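Local coordinates for uncharacterized protein (Bacteroides eggerthii DSM 20697, PDB 4ECO) that is of unknown function but, as a leucine-rich repeat solenoid, probably binds other proteins, at residues A[475-480]-A[504-509]; A[491-496]-A[513-518]. One frame throughout, in Å; residues are numbered along the deposited sequence.

Interaction 1. Residues A[475-480]-A[504-509]; sequences NSLKDE and SDDFRA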
loop_
_atom_site.group_PDB
_atom_site.type_symbol
_atom_site.label_atom_id
_atom_site.label_comp_id
_atom_site.label_asym_id
_atom_site.label_seq_id
_atom_site.Cartn_x
_atom_site.Cartn_y
_atom_site.Cartn_z
ATOM N N ASN A 475 -23.513 2.984 28.224
ATOM C CA ASN A 475 -22.465 1.973 28.258
ATOM C C ASN A 475 -22.032 1.573 26.846
ATOM O O ASN A 475 -22.503 0.574 26.289
ATOM C CB ASN A 475 -22.930 0.779 29.068
ATOM C CG ASN A 475 -23.052 1.086 30.531
ATOM O OD1 ASN A 475 -22.083 1.456 31.196
ATOM N ND2 ASN A 475 -24.248 0.926 31.061
ATOM N N SER A 476 -21.133 2.383 26.267
ATOM C CA SER A 476 -20.618 2.170 24.927
ATOM C C SER A 476 -19.141 1.800 24.953
ATOM O O SER A 476 -18.689 1.080 24.065
ATOM C CB SER A 476 -20.832 3.411 24.072
ATOM O OG SER A 476 -22.208 3.667 23.829
ATOM N N LEU A 477 -18.387 2.288 25.957
ATOM C CA LEU A 477 -16.952 2.012 26.098
ATOM C C LEU A 477 -16.666 1.213 27.377
ATOM O O LEU A 477 -15.506 0.889 27.692
ATOM C CB LEU A 477 -16.164 3.320 26.101
ATOM C CG LEU A 477 -16.146 4.051 24.786
ATOM C CD1 LEU A 477 -15.939 5.522 25.003
ATOM C CD2 LEU A 477 -15.088 3.481 23.875
ATOM N N LYS A 478 -17.742 0.891 28.103
ATOM C CA LYS A 478 -17.682 0.141 29.347
ATOM C C LYS A 478 -19.023 -0.565 29.603
ATOM O O LYS A 478 -19.996 -0.339 28.869
ATOM C CB LYS A 478 -17.307 1.078 30.520
ATOM C CG LYS A 478 -18.350 2.140 30.906
ATOM C CD LYS A 478 -18.150 2.512 32.384
ATOM C CE LYS A 478 -19.265 3.305 33.020
ATOM N NZ LYS A 478 -20.489 2.507 33.323
ATOM N N ASP A 479 -19.036 -1.462 30.616
ATOM C CA ASP A 479 -20.234 -2.106 31.177
ATOM C C ASP A 479 -20.613 -1.284 32.410
ATOM O O ASP A 479 -19.747 -0.604 32.957
ATOM C CB ASP A 479 -20.010 -3.606 31.487
ATOM C CG ASP A 479 -19.983 -4.554 30.284
ATOM O OD1 ASP A 479 -20.409 -4.138 29.175
ATOM O OD2 ASP A 479 -19.573 -5.718 30.461
ATOM N N GLU A 480 -21.884 -1.298 32.820
ATOM C CA GLU A 480 -22.414 -0.481 33.925
ATOM C C GLU A 480 -21.465 -0.350 35.128
ATOM O O GLU A 480 -21.268 0.783 35.587
ATOM C CB GLU A 480 -23.772 -1.006 34.432
ATOM C CG GLU A 480 -24.506 -0.027 35.339
ATOM C CD GLU A 480 -24.939 1.295 34.723
ATOM O OE1 GLU A 480 -25.593 1.263 33.655
ATOM O OE2 GLU A 480 -24.669 2.358 35.330
ATOM N N SER A 504 -21.684 10.559 26.717
ATOM C CA SER A 504 -21.965 9.901 28.001
ATOM C C SER A 504 -20.797 10.104 28.911
ATOM O O SER A 504 -19.775 10.639 28.470
ATOM C CB SER A 504 -22.236 8.410 27.814
ATOM O OG SER A 504 -21.187 7.775 27.096
ATOM N N ASP A 505 -20.903 9.651 30.171
ATOM C CA ASP A 505 -19.814 9.798 31.139
ATOM C C ASP A 505 -18.699 8.805 30.850
ATOM O O ASP A 505 -17.693 8.776 31.566
ATOM C CB ASP A 505 -20.335 9.657 32.562
ATOM C CG ASP A 505 -21.116 10.867 33.009
ATOM O OD1 ASP A 505 -21.496 11.697 32.128
ATOM O OD2 ASP A 505 -21.380 10.979 34.226
ATOM N N ASP A 506 -18.860 8.043 29.747
ATOM C CA ASP A 506 -17.864 7.136 29.202
ATOM C C ASP A 506 -16.647 7.904 28.737
ATOM O O ASP A 506 -15.616 7.292 28.490
ATOM C CB ASP A 506 -18.436 6.346 27.996
ATOM C CG ASP A 506 -19.383 5.200 28.287
ATOM O OD1 ASP A 506 -19.720 4.987 29.483
ATOM O OD2 ASP A 506 -19.793 4.511 27.323
ATOM N N PHE A 507 -16.772 9.223 28.521
ATOM C CA PHE A 507 -15.672 10.027 27.994
ATOM C C PHE A 507 -14.857 10.721 29.126
ATOM O O PHE A 507 -13.760 11.225 28.877
ATOM C CB PHE A 507 -16.227 11.028 26.992
ATOM C CG PHE A 507 -16.675 10.339 25.716
ATOM C CD1 PHE A 507 -17.976 9.858 25.582
ATOM C CD2 PHE A 507 -15.791 10.163 24.650
ATOM C CE1 PHE A 507 -18.379 9.215 24.412
ATOM C CE2 PHE A 507 -16.203 9.531 23.472
ATOM C CZ PHE A 507 -17.486 9.052 23.366
ATOM N N ARG A 508 -15.344 10.647 30.373
ATOM C CA ARG A 508 -14.654 11.189 31.537
ATOM C C ARG A 508 -13.402 10.331 31.843
ATOM O O ARG A 508 -13.294 9.200 31.361
ATOM C CB ARG A 508 -15.619 11.258 32.736
ATOM C CG ARG A 508 -16.842 12.126 32.428
ATOM C CD ARG A 508 -17.822 12.270 33.575
ATOM N NE ARG A 508 -17.231 12.843 34.789
ATOM C CZ ARG A 508 -16.947 14.134 34.957
ATOM N NH1 ARG A 508 -17.137 15.001 33.963
ATOM N NH2 ARG A 508 -16.438 14.563 36.104
ATOM N N ALA A 509 -12.450 10.881 32.613
ATOM C CA ALA A 509 -11.172 10.243 32.951
ATOM C C ALA A 509 -11.337 8.878 33.685
ATOM O O ALA A 509 -10.367 8.114 33.805
ATOM C CB ALA A 509 -10.363 11.186 33.803
#
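With CG of D506 beside its own backbone N and opposite the carbonyl carbon (chi1 -76°), the carboxylate leaves the short 3-10 turn 505-507 and reaches the backbone of S476 and L477. Its OD2 takes two amide hydrogens: S476 N, at 2.7 Å, arrives nearly along the C-O bond, while L477 N, at 3.0 Å from the same OD2, comes from above the carboxylate plane. Two successive peptide N-H groups are thus satisfied by one buried oxygen. The other oxygen, D506 OD1, lies 3.5 Å from K478 CG, against the aliphatic part of the lysine. K478 then bends at its last torsion (chi4 74°) and turns NZ back into its own loop, onto N475 OD1 at 2.9 Å and the carbonyl oxygens of D479 and E480. A methionine in its place would probably leave N475 OD1 and those two carbonyls without their shared donor and the 475-480 loop less firmly held. L477 CD1 sits over one face of the F507 ring, off centre toward the rim, 4.2 Å from CZ. The buried carboxylate and the leucine-phenylalanine packing together join the side away from the parallel strands in successive coils of a leucine-rich repeat solenoid.

Interaction 2. Residues A[491-496]-A[513-518]; sequences TSIDLR and PYLVGI
I493 and L515 meet at about a right angle, CD1 of I493 lying 3.9 Å from CD1 of L515. L515 gets there because CG lies anti to its backbone N (chi1 -175°), which brings CD1 back toward I493 and the carbonyl of T491. I518 stands beside I493 on the same face of the paired strands, its CG1 4.2 Å from I493 CB, so three branched aliphatic chains form one greasy patch. S492 points to the other face, where its bridge partner is G517, which brings no side chain of its own. At the start of the pairing, T491 lays CG2 against the backbone carbonyl of Y514, with its CB 4.0 Å from CG2 of V516; its OG1 is engaged by S460 O.

The backbones run parallel. T491 O accepts two bonds, from V516 N at 2.8 Å and from G517 N at 3.0 Å, the second nearly in line with the carbonyl, and I493 N returns a bond to G517 O. Two CA-H...O contacts, S492 to G517 O and I518 to I493 O, fill in between. Farther along, R496 NE meets the syn lone pair of D494 OD1 in a 2.8 Å salt bridge.

Strand 492-494 lies between 461-463 and 517-519, with I493 also packed on I462. Helix 160-168, from far earlier in the chain, runs across the opposite face: S492 and D494 touch I162, V516 touches C165, and S159, just ahead of the helix, gives its N-H to D494 OD2.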
loop_
_atom_site.group_PDB
_atom_site.type_symbol
_atom_site.label_atom_id
_atom_site.label_comp_id
_atom_site.label_asym_id
_atom_site.label_seq_id
_atom_site.Cartn_x
_atom_site.Cartn_y
_atom_site.Cartn_z
ATOM N N THR A 491 -6.457 7.000 23.094
ATOM C CA THR A 491 -5.986 8.384 23.197
ATOM C C THR A 491 -6.484 9.275 22.017
ATOM O O THR A 491 -6.368 10.495 22.116
ATOM C CB THR A 491 -4.449 8.421 23.302
ATOM O OG1 THR A 491 -3.874 7.822 22.136
ATOM C CG2 THR A 491 -3.934 7.722 24.576
ATOM N N SER A 492 -7.058 8.694 20.938
ATOM C CA SER A 492 -7.554 9.487 19.796
ATOM C C SER A 492 -8.920 8.994 19.334
ATOM O O SER A 492 -9.097 7.807 19.098
ATOM C CB SER A 492 -6.571 9.476 18.622
ATOM O OG SER A 492 -5.317 10.050 18.957
ATOM N N ILE A 493 -9.899 9.913 19.242
ATOM C CA ILE A 493 -11.251 9.612 18.796
ATOM C C ILE A 493 -11.683 10.638 17.735
ATOM O O ILE A 493 -11.823 11.820 18.044
ATOM C CB ILE A 493 -12.262 9.551 19.970
ATOM C CG1 ILE A 493 -11.720 8.722 21.185
ATOM C CG2 ILE A 493 -13.605 9.013 19.476
ATOM C CD1 ILE A 493 -12.639 8.703 22.419
ATOM N N ASP A 494 -11.879 10.174 16.481
ATOM C CA ASP A 494 -12.366 10.987 15.369
ATOM C C ASP A 494 -13.808 10.641 15.111
ATOM O O ASP A 494 -14.123 9.503 14.754
ATOM C CB ASP A 494 -11.529 10.795 14.111
ATOM C CG ASP A 494 -11.520 11.995 13.184
ATOM O OD1 ASP A 494 -12.473 12.794 13.239
ATOM O OD2 ASP A 494 -10.572 12.114 12.375
ATOM N N LEU A 495 -14.699 11.600 15.386
ATOM C CA LEU A 495 -16.140 11.431 15.223
ATOM C C LEU A 495 -16.735 12.510 14.315
ATOM O O LEU A 495 -17.958 12.708 14.321
ATOM C CB LEU A 495 -16.834 11.439 16.602
ATOM C CG LEU A 495 -16.629 10.185 17.451
ATOM C CD1 LEU A 495 -16.826 10.483 18.902
ATOM C CD2 LEU A 495 -17.501 9.026 16.954
ATOM N N ARG A 496 -15.888 13.161 13.489
ATOM C CA ARG A 496 -16.355 14.178 12.551
ATOM C C ARG A 496 -17.406 13.620 11.607
ATOM O O ARG A 496 -17.426 12.410 11.327
ATOM C CB ARG A 496 -15.205 14.747 11.702
ATOM C CG ARG A 496 -14.155 15.613 12.398
ATOM C CD ARG A 496 -12.986 15.813 11.456
ATOM N NE ARG A 496 -12.427 14.508 11.073
ATOM C CZ ARG A 496 -11.785 14.244 9.942
ATOM N NH1 ARG A 496 -11.571 15.202 9.052
ATOM N NH2 ARG A 496 -11.329 13.027 9.705
ATOM N N PRO A 513 -8.770 7.648 30.851
ATOM C CA PRO A 513 -7.853 8.528 31.606
ATOM C C PRO A 513 -6.717 9.154 30.803
ATOM O O PRO A 513 -6.093 10.086 31.307
ATOM C CB PRO A 513 -7.249 7.584 32.650
ATOM C CG PRO A 513 -7.384 6.242 32.076
ATOM C CD PRO A 513 -8.666 6.256 31.334
ATOM N N TYR A 514 -6.432 8.649 29.594
ATOM C CA TYR A 514 -5.299 9.131 28.821
ATOM C C TYR A 514 -5.700 9.749 27.463
ATOM O O TYR A 514 -4.825 9.935 26.613
ATOM C CB TYR A 514 -4.310 7.976 28.610
ATOM C CG TYR A 514 -3.789 7.453 29.925
ATOM C CD1 TYR A 514 -2.898 8.200 30.691
ATOM C CD2 TYR A 514 -4.230 6.241 30.436
ATOM C CE1 TYR A 514 -2.442 7.738 31.922
ATOM C CE2 TYR A 514 -3.785 5.771 31.666
ATOM C CZ TYR A 514 -2.886 6.520 32.407
ATOM O OH TYR A 514 -2.455 6.062 33.634
ATOM N N LEU A 515 -6.983 10.162 27.299
ATOM C CA LEU A 515 -7.454 10.778 26.063
ATOM C C LEU A 515 -6.583 11.996 25.689
ATOM O O LEU A 515 -6.286 12.812 26.555
ATOM C CB LEU A 515 -8.926 11.188 26.190
ATOM C CG LEU A 515 -9.574 11.743 24.900
ATOM C CD1 LEU A 515 -9.630 10.693 23.812
ATOM C CD2 LEU A 515 -10.947 12.333 25.188
ATOM N N VAL A 516 -6.149 12.092 24.411
ATOM C CA VAL A 516 -5.277 13.185 23.972
ATOM C C VAL A 516 -6.043 14.086 22.976
ATOM O O VAL A 516 -6.011 15.315 23.102
ATOM C CB VAL A 516 -3.940 12.632 23.388
ATOM C CG1 VAL A 516 -3.156 13.696 22.646
ATOM C CG2 VAL A 516 -3.075 12.040 24.492
ATOM N N GLY A 517 -6.725 13.468 22.018
ATOM C CA GLY A 517 -7.465 14.186 20.992
ATOM C C GLY A 517 -8.832 13.632 20.694
ATOM O O GLY A 517 -9.031 12.424 20.613
ATOM N N ILE A 518 -9.777 14.532 20.540
ATOM C CA ILE A 518 -11.134 14.202 20.169
ATOM C C ILE A 518 -11.637 15.274 19.173
ATOM O O ILE A 518 -11.484 16.483 19.403
ATOM C CB ILE A 518 -12.066 14.007 21.394
ATOM C CG1 ILE A 518 -13.467 13.490 20.960
ATOM C CG2 ILE A 518 -12.122 15.229 22.306
ATOM C CD1 ILE A 518 -14.220 12.728 22.035
#

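How the interactions relate
Interactions 1 and 2 lie about 14 Å apart between centres and belong to the same run of leucine-rich repeat coils, toward the C-terminal part of the solenoid. Their segments alternate along the chain, so the coil beginning at strand 492-494 gives its strand to interaction 2 and then its loop to interaction 1, while 475-480 comes from the coil before and 513-518 opens the next. Interaction 2 belongs to the parallel strand array, whereas interaction 1 joins the 475-480 segment and a 3-10 turn away from it. F507 bridges the two through the interior: its CE2 lies 3.8 Å from I493 CD1, and its CD2 packs on I518 CD1. One hydrophobic core therefore connects the strand side with the loop side.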